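Local coordinates for ABC transporter, periplasmic substrate-binding protein (Thermotoga maritima, PDB 2HPG) that probably captures a small solute in the periplasm and hands it to a tripartite ATP-independent (TRAP) membrane transporter, at residues A[93-98]-A[297-302]; A[109-112]-A[116-119]; A[122-125]-A[129-132]. One frame throughout, in Å; residues are numbered along the deposited sequence.

Contact 1 (A[93-98]-A[297-302]); sequences IDFMGA and KAKQAY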
loop_
_atom_site.group_PDB
_atom_site.type_symbol
_atom_site.label_atom_id
_atom_site.label_comp_id
_atom_site.label_asym_id
_atom_site.label_seq_id
_atom_site.Cartn_x
_atom_site.Cartn_y
_atom_site.Cartn_z
ATOM N N ILE A 93 0.425 5.419 10.156
ATOM C CA ILE A 93 -0.807 4.954 10.813
ATOM C C ILE A 93 -0.629 4.981 12.345
ATOM O O ILE A 93 -1.612 5.105 13.093
ATOM C CB ILE A 93 -1.287 3.552 10.320
ATOM C CG1 ILE A 93 -2.810 3.444 10.401
ATOM C CG2 ILE A 93 -0.665 2.435 11.124
ATOM C CD1 ILE A 93 -3.542 4.190 9.280
ATOM N N ASP A 94 0.617 4.891 12.807
ATOM C CA ASP A 94 0.889 4.932 14.256
ATOM C C ASP A 94 0.791 6.345 14.791
ATOM O O ASP A 94 0.232 6.566 15.855
ATOM C CB ASP A 94 2.255 4.346 14.597
ATOM C CG ASP A 94 2.229 2.840 14.678
ATOM O OD1 ASP A 94 2.128 2.307 15.802
ATOM O OD2 ASP A 94 2.267 2.193 13.619
ATOM N N PHE A 95 1.342 7.295 14.054
ATOM C CA PHE A 95 1.155 8.711 14.351
ATOM C C PHE A 95 -0.312 9.112 14.323
ATOM O O PHE A 95 -0.705 10.025 15.040
ATOM C CB PHE A 95 1.950 9.578 13.390
ATOM C CG PHE A 95 3.441 9.382 13.476
ATOM C CD1 PHE A 95 4.075 9.242 14.695
ATOM C CD2 PHE A 95 4.220 9.429 12.336
ATOM C CE1 PHE A 95 5.455 9.101 14.766
ATOM C CE2 PHE A 95 5.583 9.277 12.394
ATOM C CZ PHE A 95 6.204 9.112 13.611
HETATM N N MSE A 96 -1.128 8.441 13.514
HETATM C CA MSE A 96 -2.563 8.746 13.511
HETATM C C MSE A 96 -3.295 8.062 14.672
HETATM O O MSE A 96 -4.500 8.284 14.865
HETATM C CB MSE A 96 -3.202 8.375 12.169
HETATM C CG MSE A 96 -2.593 9.082 10.958
HETATM SE SE MSE A 96 -2.687 11.045 11.017
HETATM C CE MSE A 96 -4.630 11.242 11.248
ATOM N N GLY A 97 -2.576 7.237 15.435
ATOM C CA GLY A 97 -3.099 6.625 16.659
ATOM C C GLY A 97 -3.601 5.194 16.553
ATOM O O GLY A 97 -4.135 4.650 17.523
ATOM N N ALA A 98 -3.459 4.588 15.379
ATOM C CA ALA A 98 -3.936 3.223 15.165
ATOM C C ALA A 98 -2.909 2.265 15.728
ATOM O O ALA A 98 -1.714 2.390 15.450
ATOM C CB ALA A 98 -4.144 2.953 13.699
ATOM N N LYS A 297 13.180 8.782 14.642
ATOM C CA LYS A 297 13.964 8.908 13.419
ATOM C C LYS A 297 13.073 9.171 12.198
ATOM O O LYS A 297 13.454 9.931 11.326
ATOM C CB LYS A 297 14.794 7.649 13.162
ATOM C CG LYS A 297 15.950 7.446 14.094
ATOM C CD LYS A 297 17.078 8.399 13.800
ATOM C CE LYS A 297 18.293 8.060 14.642
ATOM N NZ LYS A 297 19.167 9.252 14.891
ATOM N N ALA A 298 11.896 8.551 12.152
ATOM C CA ALA A 298 10.981 8.688 11.013
ATOM C C ALA A 298 10.563 10.139 10.721
ATOM O O ALA A 298 10.397 10.513 9.556
ATOM C CB ALA A 298 9.738 7.812 11.213
ATOM N N LYS A 299 10.406 10.947 11.770
ATOM C CA LYS A 299 9.999 12.359 11.637
ATOM C C LYS A 299 10.851 13.136 10.639
ATOM O O LYS A 299 10.350 14.013 9.950
ATOM C CB LYS A 299 10.007 13.074 13.002
ATOM C CG LYS A 299 8.972 12.534 14.017
ATOM C CD LYS A 299 7.511 12.862 13.618
ATOM C CE LYS A 299 6.532 12.736 14.808
ATOM N NZ LYS A 299 5.329 13.635 14.686
ATOM N N GLN A 300 12.131 12.808 10.534
ATOM C CA GLN A 300 13.017 13.498 9.591
ATOM C C GLN A 300 12.666 13.261 8.099
ATOM O O GLN A 300 13.000 14.080 7.242
ATOM C CB GLN A 300 14.474 13.105 9.856
ATOM C CG GLN A 300 15.526 13.984 9.148
ATOM C CD GLN A 300 15.410 15.468 9.509
ATOM O OE1 GLN A 300 15.254 15.827 10.679
ATOM N NE2 GLN A 300 15.476 16.329 8.500
ATOM N N ALA A 301 12.026 12.140 7.782
ATOM C CA ALA A 301 11.528 11.912 6.427
ATOM C C ALA A 301 10.362 12.859 6.129
ATOM O O ALA A 301 10.261 13.401 5.035
ATOM C CB ALA A 301 11.100 10.454 6.248
ATOM N N TYR A 302 9.497 13.069 7.111
ATOM C CA TYR A 302 8.377 13.990 6.956
ATOM C C TYR A 302 8.905 15.407 6.655
ATOM O O TYR A 302 8.410 16.094 5.745
ATOM C CB TYR A 302 7.488 13.993 8.194
ATOM C CG TYR A 302 6.672 12.725 8.385
ATOM C CD1 TYR A 302 5.304 12.715 8.186
ATOM C CD2 TYR A 302 7.280 11.533 8.771
ATOM C CE1 TYR A 302 4.554 11.547 8.363
ATOM C CE2 TYR A 302 6.540 10.368 8.942
ATOM C CZ TYR A 302 5.183 10.380 8.726
ATOM O OH TYR A 302 4.461 9.221 8.903
#
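The end of the short helix 92-95 meets helix 291-305 of this periplasmic-binding-protein fold through Phe95, which packs against Tyr302 and Lys299. The two rings form an offset edge-to-face pair: the edge of Phe95 is turned toward the face of Tyr302, with centroids 5.6 Å apart and planes at 73°. Tyr302 OH sits in the plane of the Phe95 ring, 3.4 Å from Phe95 CD2, and Phe95 CE2 comes within 3.7 Å of Tyr302 CE2. That hydroxyl has its polar partner outside the pair, hydrogen-bonding to Ala90 O, which should limit rotation of the phenol. Lys299 covers one face of Phe95. Its chain bends at CB-CG (chi2 -69°) and runs past the benzyl group in the opposite sense, placing Lys299 CE 3.8 Å from Phe95 CE1. The ammonium then forms a cation-pi contact, Lys299 NZ lying 4.5 Å from the Phe95 ring centroid and 10° off the ring normal; it also has a long, weak ion pair with Glu308. Exchanging Phe95 for an alanine would probably cost the Lys299 ammonium its pi surface, leaving that weak pair, and open a gap beside Tyr302. Just beyond Phe95 a Schellman motif closes the helix, with Gly97 at positive phi: Gly97 N bonds Asp94 O at 2.9 Å and Ala98 N bonds Ile93 O at 3.0 Å. Around these residues, Met295 of helix 291-305 also touches Phe95, Leu311 of helix 308-318 packs on both Tyr302 and Met96, and Val107 of helix 101-112 meets Ile93 and Met96.

Contact 2 (A[109-112]-A[116-119]); sequences KKIK and TMQK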
loop_
_atom_site.group_PDB
_atom_site.type_symbol
_atom_site.label_atom_id
_atom_site.label_comp_id
_atom_site.label_asym_id
_atom_site.label_seq_id
_atom_site.Cartn_x
_atom_site.Cartn_y
_atom_site.Cartn_z
ATOM N N LYS A 109 -11.271 5.511 7.721
ATOM C CA LYS A 109 -12.617 6.110 7.582
ATOM C C LYS A 109 -12.659 7.565 8.038
ATOM O O LYS A 109 -13.262 8.401 7.379
ATOM C CB LYS A 109 -13.661 5.306 8.334
ATOM C CG LYS A 109 -13.791 3.907 7.816
ATOM C CD LYS A 109 -14.816 3.109 8.571
ATOM C CE LYS A 109 -14.915 1.720 7.995
ATOM N NZ LYS A 109 -15.690 0.815 8.870
ATOM N N LYS A 110 -12.005 7.870 9.152
ATOM C CA LYS A 110 -11.933 9.241 9.638
ATOM C C LYS A 110 -11.128 10.106 8.694
ATOM O O LYS A 110 -11.432 11.282 8.522
ATOM C CB LYS A 110 -11.338 9.299 11.056
ATOM C CG LYS A 110 -12.292 8.807 12.130
ATOM C CD LYS A 110 -13.371 9.868 12.466
ATOM C CE LYS A 110 -14.351 9.398 13.567
ATOM N NZ LYS A 110 -14.813 7.980 13.320
ATOM N N ILE A 111 -10.077 9.556 8.089
ATOM C CA ILE A 111 -9.313 10.350 7.126
ATOM C C ILE A 111 -10.211 10.662 5.915
ATOM O O ILE A 111 -10.186 11.774 5.401
ATOM C CB ILE A 111 -7.966 9.672 6.689
ATOM C CG1 ILE A 111 -6.954 9.710 7.842
ATOM C CG2 ILE A 111 -7.374 10.378 5.476
ATOM C CD1 ILE A 111 -5.663 8.979 7.561
ATOM N N LYS A 112 -11.029 9.698 5.503
ATOM C CA LYS A 112 -11.831 9.873 4.299
ATOM C C LYS A 112 -12.835 11.007 4.453
ATOM O O LYS A 112 -12.970 11.837 3.571
ATOM C CB LYS A 112 -12.573 8.599 3.937
ATOM C CG LYS A 112 -13.304 8.701 2.603
ATOM C CD LYS A 112 -14.021 7.410 2.299
ATOM C CE LYS A 112 -15.295 7.599 1.462
ATOM N NZ LYS A 112 -16.178 6.412 1.662
ATOM N N THR A 116 -9.737 17.913 4.842
ATOM C CA THR A 116 -8.437 17.935 4.169
ATOM C C THR A 116 -8.288 16.812 3.129
ATOM O O THR A 116 -7.814 17.065 2.026
ATOM C CB THR A 116 -7.276 17.842 5.166
ATOM O OG1 THR A 116 -7.325 18.966 6.045
ATOM C CG2 THR A 116 -5.937 17.828 4.441
HETATM N N MSE A 117 -8.687 15.586 3.467
HETATM C CA MSE A 117 -8.623 14.499 2.488
HETATM C C MSE A 117 -9.574 14.814 1.337
HETATM O O MSE A 117 -9.211 14.686 0.168
HETATM C CB MSE A 117 -8.987 13.143 3.101
HETATM C CG MSE A 117 -9.046 11.960 2.105
HETATM SE SE MSE A 117 -7.428 11.691 1.013
HETATM C CE MSE A 117 -6.115 11.687 2.405
ATOM N N GLN A 118 -10.793 15.229 1.662
ATOM C CA GLN A 118 -11.742 15.594 0.612
ATOM C C GLN A 118 -11.171 16.668 -0.318
ATOM O O GLN A 118 -11.380 16.616 -1.539
ATOM C CB GLN A 118 -13.079 16.008 1.204
ATOM C CG GLN A 118 -13.893 14.805 1.658
ATOM C CD GLN A 118 -14.997 15.177 2.620
ATOM O OE1 GLN A 118 -15.252 16.365 2.876
ATOM N NE2 GLN A 118 -15.657 14.164 3.175
ATOM N N LYS A 119 -10.418 17.610 0.242
ATOM C CA LYS A 119 -9.734 18.597 -0.574
ATOM C C LYS A 119 -8.765 17.924 -1.544
ATOM O O LYS A 119 -8.862 18.107 -2.754
ATOM C CB LYS A 119 -8.973 19.607 0.283
ATOM C CG LYS A 119 -8.146 20.588 -0.540
ATOM C CD LYS A 119 -7.442 21.618 0.311
ATOM C CE LYS A 119 -6.157 21.057 0.907
ATOM N NZ LYS A 119 -5.536 21.980 1.911
#
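Met117 leaves its backbone with CG on the far side of the CA-CB bond from N (chi1 176°) and then folds at chi2 54° and chi3 51°, which brings its terminal methyl to the CG2 branch of Ile111, the branch set beside that residue's carbonyl carbon. This is the inner side of a tight turn between consecutive helices, 101-112 and 115-128. The closest backbones confirm how sharp it is, with Lys112 CA and Met117 CA 5.9 Å apart. Across the turn the two side chains cross at a slant, and Met117 CE, the methyl of a selenomethionine in this crystal, rests 3.6 Å from Ile111 CG2. The modelled spacing of Met117 CB and Ile111 O, 2.9 Å, is doubtfully short. The polar work at this point falls to Ser114, whose OG hydrogen-bonds both Ile111 O and Met117 N and so ties the two helix ends together. Met87 from a loop touches both Ile111 and Met117, while Leu314 of helix 308-318 and Phe135 of strand 130-146 add to the burial of Ile111. On the exposed side the Lys112 side chain ends in a salt bridge with Asp254, while its carbonyl lies beside Gln118. The extended Gln118 chain lies along that oxygen without bonding to it: Gln118 CG and Gln118 NE2 are each 3.6 Å from Lys112 O.

Contact 3 (A[122-125]-A[129-132]); sequences KELE and GIKV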
loop_
_atom_site.group_PDB
_atom_site.type_symbol
_atom_site.label_atom_id
_atom_site.label_comp_id
_atom_site.label_asym_id
_atom_site.label_seq_id
_atom_site.Cartn_x
_atom_site.Cartn_y
_atom_site.Cartn_z
ATOM N N LYS A 122 -10.336 16.097 -4.390
ATOM C CA LYS A 122 -10.938 16.999 -5.359
ATOM C C LYS A 122 -9.878 17.590 -6.277
ATOM O O LYS A 122 -10.140 17.783 -7.454
ATOM C CB LYS A 122 -11.673 18.129 -4.643
ATOM C CG LYS A 122 -12.504 19.005 -5.558
ATOM C CD LYS A 122 -13.414 19.913 -4.739
ATOM C CE LYS A 122 -14.280 20.814 -5.604
ATOM N NZ LYS A 122 -15.238 21.585 -4.756
ATOM N N GLU A 123 -8.695 17.883 -5.731
ATOM C CA GLU A 123 -7.550 18.357 -6.519
ATOM C C GLU A 123 -7.023 17.283 -7.464
ATOM O O GLU A 123 -6.612 17.591 -8.574
ATOM C CB GLU A 123 -6.407 18.827 -5.613
ATOM C CG GLU A 123 -6.760 20.043 -4.759
ATOM C CD GLU A 123 -5.698 20.431 -3.718
ATOM O OE1 GLU A 123 -4.636 19.771 -3.611
ATOM O OE2 GLU A 123 -5.944 21.427 -2.997
ATOM N N LEU A 124 -7.025 16.029 -7.021
ATOM C CA LEU A 124 -6.586 14.925 -7.869
ATOM C C LEU A 124 -7.525 14.785 -9.054
ATOM O O LEU A 124 -7.089 14.571 -10.175
ATOM C CB LEU A 124 -6.529 13.599 -7.093
ATOM C CG LEU A 124 -5.235 13.274 -6.338
ATOM C CD1 LEU A 124 -5.434 12.004 -5.508
ATOM C CD2 LEU A 124 -4.043 13.130 -7.282
ATOM N N GLU A 125 -8.814 14.901 -8.785
ATOM C CA GLU A 125 -9.836 14.783 -9.805
ATOM C C GLU A 125 -9.797 15.955 -10.793
ATOM O O GLU A 125 -9.701 15.741 -12.006
ATOM C CB GLU A 125 -11.199 14.686 -9.134
ATOM C CG GLU A 125 -12.351 14.339 -10.060
ATOM C CD GLU A 125 -13.479 13.650 -9.325
ATOM O OE1 GLU A 125 -13.503 13.728 -8.065
ATOM O OE2 GLU A 125 -14.341 13.019 -9.992
ATOM N N GLY A 129 -7.445 14.586 -13.235
ATOM C CA GLY A 129 -8.360 13.584 -13.782
ATOM C C GLY A 129 -8.364 12.234 -13.078
ATOM O O GLY A 129 -8.894 11.250 -13.618
ATOM N N ILE A 130 -7.801 12.180 -11.866
ATOM C CA ILE A 130 -7.716 10.933 -11.095
ATOM C C ILE A 130 -8.853 10.860 -10.090
ATOM O O ILE A 130 -8.978 11.723 -9.234
ATOM C CB ILE A 130 -6.393 10.837 -10.316
ATOM C CG1 ILE A 130 -5.199 10.846 -11.275
ATOM C CG2 ILE A 130 -6.371 9.568 -9.427
ATOM C CD1 ILE A 130 -3.872 11.178 -10.595
ATOM N N LYS A 131 -9.674 9.827 -10.203
ATOM C CA LYS A 131 -10.721 9.552 -9.239
ATOM C C LYS A 131 -10.260 8.411 -8.315
ATOM O O LYS A 131 -9.960 7.302 -8.783
ATOM C CB LYS A 131 -12.008 9.160 -9.973
ATOM C CG LYS A 131 -13.143 8.616 -9.122
ATOM C CD LYS A 131 -13.659 9.665 -8.155
ATOM C CE LYS A 131 -14.691 9.090 -7.227
ATOM N NZ LYS A 131 -15.216 10.129 -6.302
ATOM N N VAL A 132 -10.199 8.689 -7.014
ATOM C CA VAL A 132 -9.972 7.653 -6.000
ATOM C C VAL A 132 -11.302 6.968 -5.649
ATOM O O VAL A 132 -12.219 7.615 -5.150
ATOM C CB VAL A 132 -9.299 8.274 -4.736
ATOM C CG1 VAL A 132 -9.082 7.238 -3.635
ATOM C CG2 VAL A 132 -7.982 8.924 -5.105
#
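Ile130 N donates to Leu124 O at 3.0 Å, with a nearly straight N-H...O angle of 161°, and Gly129 N donates to Glu125 O at 2.8 Å through a more bent 131°. Both donors stand well above the plane of the carbonyl they meet. Two successive carbonyls of the helix thus take up the first two amides of the outgoing chain. Gly129 is the first residue to leave helical geometry, and its positive phi allows the chain to swing round. Ile130 O also lies 3.2 Å from Glu125 CA, a bent CA-H...O contact. The turn is a helix-to-strand junction: helix 115-128 passes through the single residue Gly129 into the long strand 130-146, which pairs antiparallel with strand 218-234. Lys131 makes a backbone bond to Val233 of that strand, and Gly129 bonds Ala235 just beyond it. Side chains then part on alternate sides of the strand. Glu125, its CG turned away from the backbone N (chi1 -171°) and its chain extended beyond, lies alongside Lys131 and points the same way, its OE2 3.9 Å from Lys131 CD. Their charges come near without a salt bridge, Glu125 OE1 being 4.4 Å from Lys131 NZ, and the ammonium is paired with Glu250 instead. On the other side Leu124 divides its two methyls between two strand residues: Leu124 CD2 meets Ile130 CD1 at 3.8 Å, and Leu124 CD1 meets Val132 CG2 at 4.0 Å. Farther out, Ile130 packs on Ile232 and Val132 on Phe230, both of strand 218-234.

How the contacts relate
Contacts 2 and 3 share helix 115-128, one at its start and one toward its end, with centres about 13 Å apart; contact 1 bridges residues distant in sequence and encloses both along the chain. None is wholly core. Contact 3 has three of six touching residues buried and none exposed, contact 1 two of four buried and none exposed, and contact 2 pairs two buried with two exposed residues. Their chemistry differs accordingly. Ring and cation-pi interactions join separate helices in contact 1, apolar packing of Ile111 and Met117, with exposed Lys112 and Gln118 at the margin, marks contact 2, and only contact 3, where helix becomes strand, has hydrogen bonds between its two segments.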